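Long-range contact in uncharacterized protein (Corynebacterium diphtheriae, PDB 3LMM), which is of unknown function but is probably a multidomain transcriptional regulator with AlbA-like, ATPase-like and helix-turn-helix regions: residues 177-188 with 222-233. Residues are numbered along the deposited sequence; the frame is centred on the assembly and turned at random.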
# COMPACT_ATOMS: atom_id res chain seq x y z
N MSE A 177 2.55 13.94 13.29
CA MSE A 177 3.39 14.39 12.19
C MSE A 177 2.72 15.44 11.32
O MSE A 177 3.32 15.97 10.37
CB MSE A 177 3.81 13.18 11.36
CG MSE A 177 5.04 13.40 10.52
SE MSE A 177 6.62 13.82 11.56
CE MSE A 177 7.07 12.06 12.17
N ALA A 178 1.47 15.77 11.66
CA ALA A 178 0.69 16.77 10.92
C ALA A 178 0.51 18.06 11.72
O ALA A 178 0.00 19.04 11.19
CB ALA A 178 -0.67 16.20 10.54
N GLN A 179 0.93 18.03 12.98
CA GLN A 179 0.79 19.18 13.86
C GLN A 179 1.57 20.40 13.37
O GLN A 179 2.57 20.25 12.67
CB GLN A 179 1.27 18.82 15.26
CG GLN A 179 1.14 19.94 16.27
CD GLN A 179 1.74 19.59 17.61
OE1 GLN A 179 1.17 18.83 18.39
NE2 GLN A 179 2.93 20.13 17.88
N VAL A 180 1.11 21.60 13.73
CA VAL A 180 1.79 22.82 13.30
C VAL A 180 3.06 23.05 14.09
O VAL A 180 3.12 22.75 15.28
CB VAL A 180 0.90 24.07 13.47
CG1 VAL A 180 1.65 25.31 12.97
CG2 VAL A 180 -0.40 23.91 12.69
N THR A 181 4.08 23.58 13.42
CA THR A 181 5.36 23.88 14.05
C THR A 181 5.62 25.38 13.85
O THR A 181 4.81 26.09 13.25
CB THR A 181 6.53 23.12 13.40
OG1 THR A 181 6.82 23.70 12.13
CG2 THR A 181 6.18 21.65 13.21
N THR A 182 6.77 25.84 14.34
CA THR A 182 7.15 27.24 14.24
C THR A 182 8.00 27.52 13.01
O THR A 182 8.43 28.66 12.79
CB THR A 182 7.95 27.66 15.45
OG1 THR A 182 9.08 26.79 15.60
CG2 THR A 182 7.09 27.59 16.69
N ALA A 183 8.21 26.48 12.21
CA ALA A 183 9.01 26.56 10.99
C ALA A 183 8.20 27.21 9.90
O ALA A 183 7.02 26.90 9.72
CB ALA A 183 9.44 25.18 10.57
N THR A 184 8.85 28.11 9.17
CA THR A 184 8.23 28.84 8.08
C THR A 184 8.91 28.57 6.73
O THR A 184 9.92 27.86 6.67
CB THR A 184 8.27 30.36 8.39
OG1 THR A 184 9.60 30.74 8.77
CG2 THR A 184 7.34 30.68 9.53
N LEU A 185 8.36 29.12 5.66
CA LEU A 185 8.91 28.93 4.32
C LEU A 185 10.40 29.25 4.27
O LEU A 185 11.16 28.63 3.53
CB LEU A 185 8.16 29.81 3.32
CG LEU A 185 8.74 29.91 1.89
CD1 LEU A 185 7.79 29.29 0.89
CD2 LEU A 185 8.99 31.38 1.55
N GLY A 186 10.82 30.22 5.07
CA GLY A 186 12.21 30.62 5.10
C GLY A 186 13.14 29.56 5.66
O GLY A 186 14.36 29.68 5.55
N ASP A 187 12.57 28.52 6.27
CA ASP A 187 13.37 27.45 6.86
C ASP A 187 13.58 26.30 5.88
O ASP A 187 14.41 25.43 6.11
CB ASP A 187 12.69 26.93 8.13
CG ASP A 187 12.66 27.96 9.26
OD1 ASP A 187 11.57 28.18 9.84
OD2 ASP A 187 13.74 28.54 9.57
N ALA A 188 12.83 26.31 4.78
CA ALA A 188 12.94 25.27 3.77
C ALA A 188 14.20 25.47 2.93
O ALA A 188 14.38 26.53 2.31
CB ALA A 188 11.73 25.29 2.87
N GLY A 222 1.39 30.13 7.06
CA GLY A 222 2.74 30.08 6.54
C GLY A 222 3.66 29.20 7.36
O GLY A 222 4.88 29.35 7.33
N PHE A 223 3.06 28.27 8.11
CA PHE A 223 3.83 27.37 8.96
C PHE A 223 3.94 25.97 8.35
O PHE A 223 3.04 25.53 7.65
CB PHE A 223 3.20 27.30 10.35
CG PHE A 223 3.42 28.54 11.17
CD1 PHE A 223 4.60 28.72 11.87
CD2 PHE A 223 2.45 29.54 11.22
CE1 PHE A 223 4.82 29.87 12.61
CE2 PHE A 223 2.67 30.70 11.96
CZ PHE A 223 3.86 30.86 12.66
N LEU A 224 5.04 25.28 8.61
CA LEU A 224 5.21 23.94 8.09
C LEU A 224 4.72 22.95 9.11
O LEU A 224 4.80 23.20 10.31
CB LEU A 224 6.68 23.65 7.81
CG LEU A 224 7.37 24.46 6.72
CD1 LEU A 224 8.85 24.11 6.74
CD2 LEU A 224 6.76 24.14 5.37
N SER A 225 4.19 21.83 8.65
CA SER A 225 3.73 20.81 9.58
C SER A 225 4.97 20.11 10.08
O SER A 225 6.08 20.42 9.66
CB SER A 225 2.82 19.80 8.89
OG SER A 225 3.49 19.12 7.84
N GLN A 226 4.76 19.15 10.96
CA GLN A 226 5.87 18.40 11.51
C GLN A 226 6.52 17.54 10.41
O GLN A 226 7.74 17.36 10.38
CB GLN A 226 5.37 17.53 12.67
CG GLN A 226 6.45 17.07 13.63
CD GLN A 226 7.08 18.22 14.40
OE1 GLN A 226 6.40 18.92 15.15
NE2 GLN A 226 8.38 18.40 14.23
N ALA A 227 5.71 17.01 9.50
CA ALA A 227 6.24 16.20 8.41
C ALA A 227 6.91 17.09 7.36
O ALA A 227 7.85 16.67 6.68
CB ALA A 227 5.14 15.38 7.75
N GLY A 228 6.41 18.31 7.24
CA GLY A 228 6.97 19.23 6.27
C GLY A 228 8.30 19.75 6.77
O GLY A 228 9.23 19.94 5.99
N LYS A 229 8.38 20.00 8.07
CA LYS A 229 9.61 20.50 8.67
C LYS A 229 10.69 19.41 8.59
O LYS A 229 11.84 19.67 8.24
CB LYS A 229 9.37 20.88 10.14
CG LYS A 229 10.62 21.12 11.00
CD LYS A 229 10.23 21.49 12.43
CE LYS A 229 11.43 21.65 13.37
NZ LYS A 229 12.02 20.38 13.90
N LEU A 230 10.28 18.18 8.90
CA LEU A 230 11.20 17.05 8.90
C LEU A 230 11.77 16.78 7.51
O LEU A 230 12.92 16.36 7.37
CB LEU A 230 10.46 15.82 9.43
CG LEU A 230 11.18 14.58 9.95
CD1 LEU A 230 10.96 13.42 9.01
CD2 LEU A 230 12.65 14.86 10.13
N LEU A 231 10.97 17.06 6.48
CA LEU A 231 11.42 16.81 5.11
C LEU A 231 12.19 17.91 4.38
O LEU A 231 13.13 17.61 3.65
CB LEU A 231 10.23 16.37 4.25
CG LEU A 231 10.27 14.89 3.85
CD1 LEU A 231 10.49 14.02 5.08
CD2 LEU A 231 8.98 14.50 3.14
N PHE A 232 11.81 19.17 4.57
CA PHE A 232 12.49 20.25 3.87
C PHE A 232 13.39 21.13 4.74
O PHE A 232 13.95 22.12 4.27
CB PHE A 232 11.48 21.12 3.15
CG PHE A 232 10.74 20.40 2.07
CD1 PHE A 232 9.57 19.70 2.36
CD2 PHE A 232 11.20 20.42 0.76
CE1 PHE A 232 8.86 19.04 1.34
CE2 PHE A 232 10.50 19.77 -0.26
CZ PHE A 232 9.33 19.08 0.03
N THR A 233 13.53 20.75 6.00
CA THR A 233 14.34 21.49 6.97
C THR A 233 15.40 20.59 7.59
O THR A 233 15.13 19.43 7.90
CB THR A 233 13.45 22.03 8.10
OG1 THR A 233 12.77 23.21 7.64
CG2 THR A 233 14.26 22.34 9.34
O HOH W 1 6.67 31.46 5.83
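Thr181 and Leu224 join the two segments where residues 180-181, and less regularly 183-184, run antiparallel to 223-225, and Leu224 bonds through both its peptide groups. Its carbonyl O receives two donors from one residue: Thr181 N at 3.2 Å, nearly in line with the C=O, and Thr181 OG1 at 2.8 Å, which comes from above the carbonyl plane. The threonine hydroxyl lies between its own backbone N and carbonyl carbon (chi1 74°), a position from which it also accepts from Ala183 N in an ST turn as the chain corners at Thr182. Beyond the corner Ala183 O takes the Leu224 N-H at 2.8 Å, a fairly straight bond. Toward the helix start the pairing weakens: Gln226 N to Gln179 O and Ala227 N to Met177 O are both weak, with bent N-H geometry. Ser225 caps the helix by accepting from Gly228 N, and a water links Leu185 N to Gly222 O.

Apolar contacts accompany these bonds. CG1 of Val180 rests on CB of Phe223 (3.6 Å), while the Phe223 ring turns an edge to the Thr182 carbonyl carbon. CG of selenomethionine Met177 packs on Ala227 CB at 3.4 Å, and the Met177 and Gln226 side chains cross at about a right angle, SE lying near Gln226 CG. CD1 of Leu224 meets Ala183 CB, and Ala188 CB lies 4.2 Å from Phe232 CB.

Strand 223-225 runs directly into helix 226-232, with Ser225 as N-cap, and the contact brings the turn-rich segment 177-188 onto this junction across a largely helical intervening stretch. Helix 208-214 packs against Leu224, Ala188 and Phe232 through Leu212, helix 357-365 covers Met177, and helix 264-278 borders Leu231 and Phe232.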